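Polyketide synthase type I (Bacillus amyloliquefaciens, PDB 5KKU) probably dehydrates acyl-carrier-bound hydroxyacyl intermediates through its N-terminal double-hotdog dehydratase domain during assembly of the polyketide antibiotic difficidin. Local coordinates at residues 237-242 / 263-268. Sequence-based numbering, arbitrary orientation.
Sequences IYTYSA and FTIYDR
Y238 slants its ring across the R268 side chain: CE1 lies 3.5 Å from R268 CB, and the planes of ring and guanidinium stand 65° apart. Its CG sits anti to the carbonyl carbon (chi1 -58°), which sends the ring past the end of the pairing; R268, kinked at its second torsion (58°), brings NH2 to Y238 OH in a straight but weak hydrogen bond of 3.4 Å. That hydroxyl also hydrogen-bonds the carboxylate of E176, which may do more to fix it. On the same face Y240 and Y266 leave the sheet as neighbours in the same direction, with Y240 CB at the edge of the Y266 ring, 3.6 Å from CE2. T264 CG2 sits over one face of that ring, toward the rim. The opposite face carries I237, whose CD1 meets I265 CG2 at 3.5 Å, and T239, whose CG2 leans on F263 while OG1 hydrogen-bonds S200. Between the faces, the antiparallel backbones join at two hydrogen-bonded pairs, Y238 with Y266 and Y240 with T264; Y240 N reaches T264 O at 2.7 Å. This is the hairpin of strands 236-248 and 258-266 in the predicted C-terminal hotdog fold, flanked by strands 172-178 and 272-283. Helix 194-200, which holds the predicted proton donor D198, packs on I237, F263 and I265, while helix 128-133 meets Y238 and R268.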
loop_
_atom_site.group_PDB
_atom_site.type_symbol
_atom_site.label_atom_id
_atom_site.label_comp_id
_atom_site.label_asym_id
_atom_site.label_seq_id
_atom_site.Cartn_x
_atom_site.Cartn_y
_atom_site.Cartn_z
ATOM N N ILE A 237 1.953 2.297 14.580
ATOM C CA ILE A 237 3.081 2.795 13.831
ATOM C C ILE A 237 3.090 4.287 13.607
ATOM O O ILE A 237 2.107 4.968 13.789
ATOM C CB ILE A 237 3.248 2.124 12.486
ATOM C CG1 ILE A 237 2.071 2.448 11.592
ATOM C CG2 ILE A 237 3.444 0.638 12.632
ATOM C CD1 ILE A 237 2.256 2.118 10.155
ATOM N N TYR A 238 4.215 4.799 13.180
ATOM C CA TYR A 238 4.384 6.209 12.960
ATOM C C TYR A 238 4.999 6.464 11.631
ATOM O O TYR A 238 6.162 6.311 11.481
ATOM C CB TYR A 238 5.216 6.819 14.076
ATOM C CG TYR A 238 4.627 6.609 15.431
ATOM C CD1 TYR A 238 4.781 5.436 16.100
ATOM C CD2 TYR A 238 3.920 7.578 16.016
ATOM C CE1 TYR A 238 4.214 5.250 17.302
ATOM C CE2 TYR A 238 3.352 7.401 17.218
ATOM C CZ TYR A 238 3.524 6.254 17.866
ATOM O OH TYR A 238 2.952 6.125 19.038
ATOM N N THR A 239 4.177 6.840 10.689
ATOM C CA THR A 239 4.577 7.115 9.361
ATOM C C THR A 239 5.099 8.540 9.187
ATOM O O THR A 239 4.374 9.476 9.229
ATOM C CB THR A 239 3.436 6.776 8.374
ATOM O OG1 THR A 239 3.133 5.383 8.458
ATOM C CG2 THR A 239 3.838 7.112 6.985
ATOM N N TYR A 240 6.379 8.688 8.981
ATOM C CA TYR A 240 6.972 9.947 8.822
ATOM C C TYR A 240 7.182 10.290 7.354
ATOM O O TYR A 240 7.569 9.457 6.584
ATOM C CB TYR A 240 8.288 9.946 9.544
ATOM C CG TYR A 240 9.142 11.121 9.261
ATOM C CD1 TYR A 240 9.028 12.253 10.000
ATOM C CD2 TYR A 240 10.070 11.091 8.285
ATOM C CE1 TYR A 240 9.779 13.334 9.748
ATOM C CE2 TYR A 240 10.842 12.179 8.027
ATOM C CZ TYR A 240 10.692 13.296 8.778
ATOM O OH TYR A 240 11.407 14.371 8.547
ATOM N N SER A 241 6.954 11.526 6.991
ATOM C CA SER A 241 7.099 12.005 5.644
ATOM C C SER A 241 7.602 13.474 5.617
ATOM O O SER A 241 7.244 14.261 6.431
ATOM C CB SER A 241 5.773 11.809 4.946
ATOM O OG SER A 241 5.677 12.405 3.717
ATOM N N ALA A 242 8.499 13.780 4.699
ATOM C CA ALA A 242 9.055 15.111 4.589
ATOM C C ALA A 242 8.782 15.830 3.289
ATOM O O ALA A 242 8.807 15.286 2.239
ATOM C CB ALA A 242 10.524 15.087 4.855
ATOM N N PHE A 263 8.420 7.903 2.292
ATOM C CA PHE A 263 7.951 7.905 3.646
ATOM C C PHE A 263 8.766 6.921 4.429
ATOM O O PHE A 263 9.318 6.039 3.848
ATOM C CB PHE A 263 6.411 7.704 3.785
ATOM C CG PHE A 263 5.884 6.340 3.411
ATOM C CD1 PHE A 263 6.002 5.260 4.247
ATOM C CD2 PHE A 263 5.210 6.161 2.238
ATOM C CE1 PHE A 263 5.494 4.033 3.898
ATOM C CE2 PHE A 263 4.717 4.946 1.895
ATOM C CZ PHE A 263 4.863 3.878 2.730
ATOM N N THR A 264 8.847 7.075 5.738
ATOM C CA THR A 264 9.474 6.093 6.591
ATOM C C THR A 264 8.529 5.708 7.690
ATOM O O THR A 264 7.911 6.548 8.250
ATOM C CB THR A 264 10.777 6.612 7.231
ATOM O OG1 THR A 264 11.638 7.125 6.230
ATOM C CG2 THR A 264 11.461 5.532 8.048
ATOM N N ILE A 265 8.439 4.438 8.013
ATOM C CA ILE A 265 7.557 3.971 9.054
ATOM C C ILE A 265 8.353 3.662 10.285
ATOM O O ILE A 265 9.200 2.845 10.240
ATOM C CB ILE A 265 6.727 2.751 8.616
ATOM C CG1 ILE A 265 5.967 3.008 7.329
ATOM C CG2 ILE A 265 5.712 2.434 9.659
ATOM C CD1 ILE A 265 5.031 1.916 6.912
ATOM N N TYR A 266 8.059 4.351 11.357
ATOM C CA TYR A 266 8.708 4.169 12.639
ATOM C C TYR A 266 7.875 3.413 13.659
ATOM O O TYR A 266 6.694 3.453 13.582
ATOM C CB TYR A 266 9.069 5.521 13.210
ATOM C CG TYR A 266 10.163 6.208 12.483
ATOM C CD1 TYR A 266 11.488 5.862 12.665
ATOM C CD2 TYR A 266 9.870 7.214 11.588
ATOM C CE1 TYR A 266 12.466 6.510 11.976
ATOM C CE2 TYR A 266 10.845 7.858 10.906
ATOM C CZ TYR A 266 12.130 7.500 11.087
ATOM O OH TYR A 266 13.020 8.171 10.375
ATOM N N ASP A 267 8.551 2.664 14.441
ATOM C CA ASP A 267 7.995 2.556 15.626
ATOM C C ASP A 267 8.279 3.850 16.369
ATOM O O ASP A 267 8.827 4.836 16.053
ATOM C CB ASP A 267 8.302 1.261 16.381
ATOM C CG ASP A 267 9.719 1.162 16.894
ATOM O OD1 ASP A 267 10.374 2.171 17.050
ATOM O OD2 ASP A 267 10.171 0.055 17.178
ATOM N N ARG A 268 7.688 3.623 17.517
ATOM C CA ARG A 268 7.485 4.464 18.643
ATOM C C ARG A 268 8.725 4.788 19.419
ATOM O O ARG A 268 8.896 5.904 19.814
ATOM C CB ARG A 268 6.492 3.780 19.555
ATOM C CG ARG A 268 6.191 4.474 20.837
ATOM C CD ARG A 268 5.655 5.854 20.632
ATOM N NE ARG A 268 5.897 6.600 21.821
ATOM C CZ ARG A 268 5.127 7.548 22.308
ATOM N NH1 ARG A 268 5.493 8.163 23.404
ATOM N NH2 ARG A 268 4.015 7.892 21.703
#